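Local coordinates for protein guanylate kinase (Stenotrophomonas maltophilia, PDB 7S5E) that catalyses transfer of a phosphate from ATP to GMP, giving GDP and ADP, and is probably essential for recycling GMP and, indirectly, cGMP, at residues 146-151 with 164-169. Numbering follows the deposited sequence.
Sequences ALQDRM and QRLGAA. With ADP (adenosine-5'-diphosphate), chain J.
Leu166 CD2 meets three side chains of helix 144-154: it lies 3.5 Å from Gln148 CB, 3.8 Å from Met151 CE and 4.1 Å from Leu147 CG. Its CG stands anti to its own carbonyl carbon (chi1 -67°), which sends the methyl fork across to the other helix, and CD1 rests on Gln148 CB as well. Met151 reaches over with its chain extended beyond CG, laying SD 3.7 Å from Arg165 CB; its methyl CE is shared between Arg165 CB and Leu166 CD2. Further along, Leu147, with CG anti to the backbone N, brings CD2 to 3.6 Å from Ala169 CB. No hydrogen bond crosses the interface, and the contacts are between carbons and the one sulfur, so apolar packing carries it. The short segment axes approach to 10.6 Å, with 136° between their N-to-C directions.

The polar ends find their bonds outside the pair: Gln148 OE1 with Arg152 NH1, and Arg165 NH2, on a bent chain, in a salt bridge with Asp157 OD2, although the Arg165 guanidinium also comes close to that of the GMP-binding Arg61.

Arg150 takes no part in the helix-helix contact; its side chain meets ADP. One guanidinium face looks on to the adenine, tilted and offset, with C5 3.6 Å above the plane and NH2 3.2 Å from N1, while NH2 donates to Asn185 O.

Ala169 also touches Pro30 of the P-loop region. This packing of consecutive helices, one placing an arginine over the adenine and the next lying near the GMP side, belongs to the lid and adenine-binding region of the guanylate kinase P-loop fold.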
loop_
_atom_site.group_PDB
_atom_site.type_symbol
_atom_site.label_atom_id
_atom_site.label_comp_id
_atom_site.label_asym_id
_atom_site.label_seq_id
_atom_site.Cartn_x
_atom_site.Cartn_y
_atom_site.Cartn_z
ATOM N N ALA A 146 -17.722 14.366 14.479
ATOM C CA ALA A 146 -18.255 13.585 13.370
ATOM C C ALA A 146 -18.561 12.161 13.794
ATOM O O ALA A 146 -19.517 11.559 13.294
ATOM C CB ALA A 146 -17.275 13.584 12.192
ATOM N N LEU A 147 -17.774 11.615 14.720
ATOM C CA LEU A 147 -18.007 10.252 15.182
ATOM C C LEU A 147 -19.363 10.126 15.864
ATOM O O LEU A 147 -20.153 9.231 15.539
ATOM C CB LEU A 147 -16.883 9.823 16.121
ATOM C CG LEU A 147 -16.950 8.395 16.651
ATOM C CD1 LEU A 147 -17.024 7.381 15.515
ATOM C CD2 LEU A 147 -15.757 8.120 17.545
ATOM N N GLN A 148 -19.656 11.025 16.809
ATOM C CA GLN A 148 -20.911 10.916 17.547
ATOM C C GLN A 148 -22.104 11.334 16.696
ATOM O O GLN A 148 -23.225 10.868 16.933
ATOM C CB GLN A 148 -20.847 11.744 18.828
ATOM C CG GLN A 148 -20.933 13.238 18.628
ATOM C CD GLN A 148 -21.034 13.984 19.946
ATOM O OE1 GLN A 148 -22.114 14.446 20.336
ATOM N NE2 GLN A 148 -19.903 14.102 20.646
ATOM N N ASP A 149 -21.886 12.206 15.710
ATOM C CA ASP A 149 -22.953 12.535 14.772
ATOM C C ASP A 149 -23.364 11.312 13.964
ATOM O O ASP A 149 -24.556 11.089 13.722
ATOM C CB ASP A 149 -22.517 13.674 13.854
ATOM C CG ASP A 149 -22.489 15.012 14.567
ATOM O OD1 ASP A 149 -22.929 15.083 15.737
ATOM O OD2 ASP A 149 -22.027 15.999 13.957
ATOM N N ARG A 150 -22.393 10.501 13.545
ATOM C CA ARG A 150 -22.720 9.322 12.752
ATOM C C ARG A 150 -23.410 8.248 13.591
ATOM O O ARG A 150 -24.261 7.517 13.075
ATOM C CB ARG A 150 -21.454 8.774 12.093
ATOM C CG ARG A 150 -20.846 9.724 11.069
ATOM C CD ARG A 150 -19.483 9.249 10.572
ATOM N NE ARG A 150 -18.917 10.165 9.591
ATOM C CZ ARG A 150 -17.676 10.099 9.128
ATOM N NH1 ARG A 150 -16.825 9.182 9.558
ATOM N NH2 ARG A 150 -17.281 10.971 8.204
ATOM N N MET A 151 -23.069 8.140 14.877
ATOM C CA MET A 151 -23.804 7.226 15.745
ATOM C C MET A 151 -25.270 7.629 15.845
ATOM O O MET A 151 -26.161 6.774 15.777
ATOM C CB MET A 151 -23.166 7.184 17.128
ATOM C CG MET A 151 -21.750 6.665 17.148
ATOM S SD MET A 151 -21.174 6.449 18.843
ATOM C CE MET A 151 -19.478 5.948 18.568
ATOM N N GLN A 164 -21.811 5.883 26.061
ATOM C CA GLN A 164 -21.026 4.682 26.334
ATOM C C GLN A 164 -20.208 4.261 25.117
ATOM O O GLN A 164 -19.053 3.841 25.254
ATOM C CB GLN A 164 -21.949 3.550 26.784
ATOM C CG GLN A 164 -21.287 2.185 26.853
ATOM C CD GLN A 164 -22.297 1.053 26.810
ATOM O OE1 GLN A 164 -23.278 1.056 27.553
ATOM N NE2 GLN A 164 -22.073 0.088 25.924
ATOM N N ARG A 165 -20.796 4.349 23.921
ATOM C CA ARG A 165 -20.087 3.944 22.710
ATOM C C ARG A 165 -18.926 4.882 22.399
ATOM O O ARG A 165 -17.867 4.431 21.953
ATOM C CB ARG A 165 -21.053 3.869 21.529
ATOM C CG ARG A 165 -22.121 2.797 21.677
ATOM C CD ARG A 165 -22.376 2.108 20.355
ATOM N NE ARG A 165 -23.784 1.805 20.133
ATOM C CZ ARG A 165 -24.387 0.689 20.526
ATOM N NH1 ARG A 165 -23.749 -0.234 21.228
ATOM N NH2 ARG A 165 -25.663 0.490 20.202
ATOM N N LEU A 166 -19.098 6.184 22.628
ATOM C CA LEU A 166 -17.998 7.114 22.398
ATOM C C LEU A 166 -16.827 6.812 23.322
ATOM O O LEU A 166 -15.670 6.841 22.895
ATOM C CB LEU A 166 -18.468 8.548 22.607
ATOM C CG LEU A 166 -19.471 9.095 21.603
ATOM C CD1 LEU A 166 -20.003 10.428 22.121
ATOM C CD2 LEU A 166 -18.808 9.241 20.246
ATOM N N GLY A 167 -17.102 6.500 24.588
ATOM C CA GLY A 167 -16.023 6.101 25.472
ATOM C C GLY A 167 -15.353 4.825 24.998
ATOM O O GLY A 167 -14.132 4.677 25.089
ATOM N N ALA A 168 -16.145 3.889 24.464
ATOM C CA ALA A 168 -15.568 2.685 23.878
ATOM C C ALA A 168 -14.792 3.000 22.609
ATOM O O ALA A 168 -13.841 2.288 22.278
ATOM C CB ALA A 168 -16.660 1.655 23.580
ATOM N N ALA A 169 -15.184 4.050 21.887
ATOM C CA ALA A 169 -14.516 4.383 20.632
ATOM C C ALA A 169 -13.110 4.912 20.883
ATOM O O ALA A 169 -12.171 4.566 20.158
ATOM C CB ALA A 169 -15.346 5.393 19.845
HETATM P PB ADP J . -19.391 1.486 11.543
HETATM O O1B ADP J . -17.964 2.054 11.743
HETATM O O2B ADP J . -19.406 0.134 10.813
HETATM O O3B ADP J . -20.198 1.342 12.856
HETATM P PA ADP J . -21.181 2.176 9.376
HETATM O O1A ADP J . -20.387 1.954 8.141
HETATM O O2A ADP J . -22.070 0.977 9.708
HETATM O O3A ADP J . -20.244 2.469 10.629
HETATM O "O5'" ADP J . -22.032 3.488 9.386
HETATM C "C5'" ADP J . -21.669 4.623 10.196
HETATM C "C4'" ADP J . -22.659 5.709 9.872
HETATM O "O4'" ADP J . -21.964 6.852 9.323
HETATM C "C3'" ADP J . -23.678 5.308 8.814
HETATM O "O3'" ADP J . -24.895 6.011 9.039
HETATM C "C2'" ADP J . -22.966 5.703 7.518
HETATM O "O2'" ADP J . -23.864 5.887 6.431
HETATM C "C1'" ADP J . -22.295 7.009 7.952
HETATM N N9 ADP J . -21.078 7.353 7.220
HETATM C C8 ADP J . -20.064 6.508 6.853
HETATM N N7 ADP J . -19.055 7.108 6.269
HETATM C C5 ADP J . -19.433 8.443 6.246
HETATM C C6 ADP J . -18.793 9.605 5.774
HETATM N N6 ADP J . -17.581 9.612 5.209
HETATM N N1 ADP J . -19.447 10.780 5.906
HETATM C C2 ADP J . -20.657 10.782 6.472
HETATM N N3 ADP J . -21.357 9.754 6.958
HETATM C C4 ADP J . -20.685 8.606 6.821
#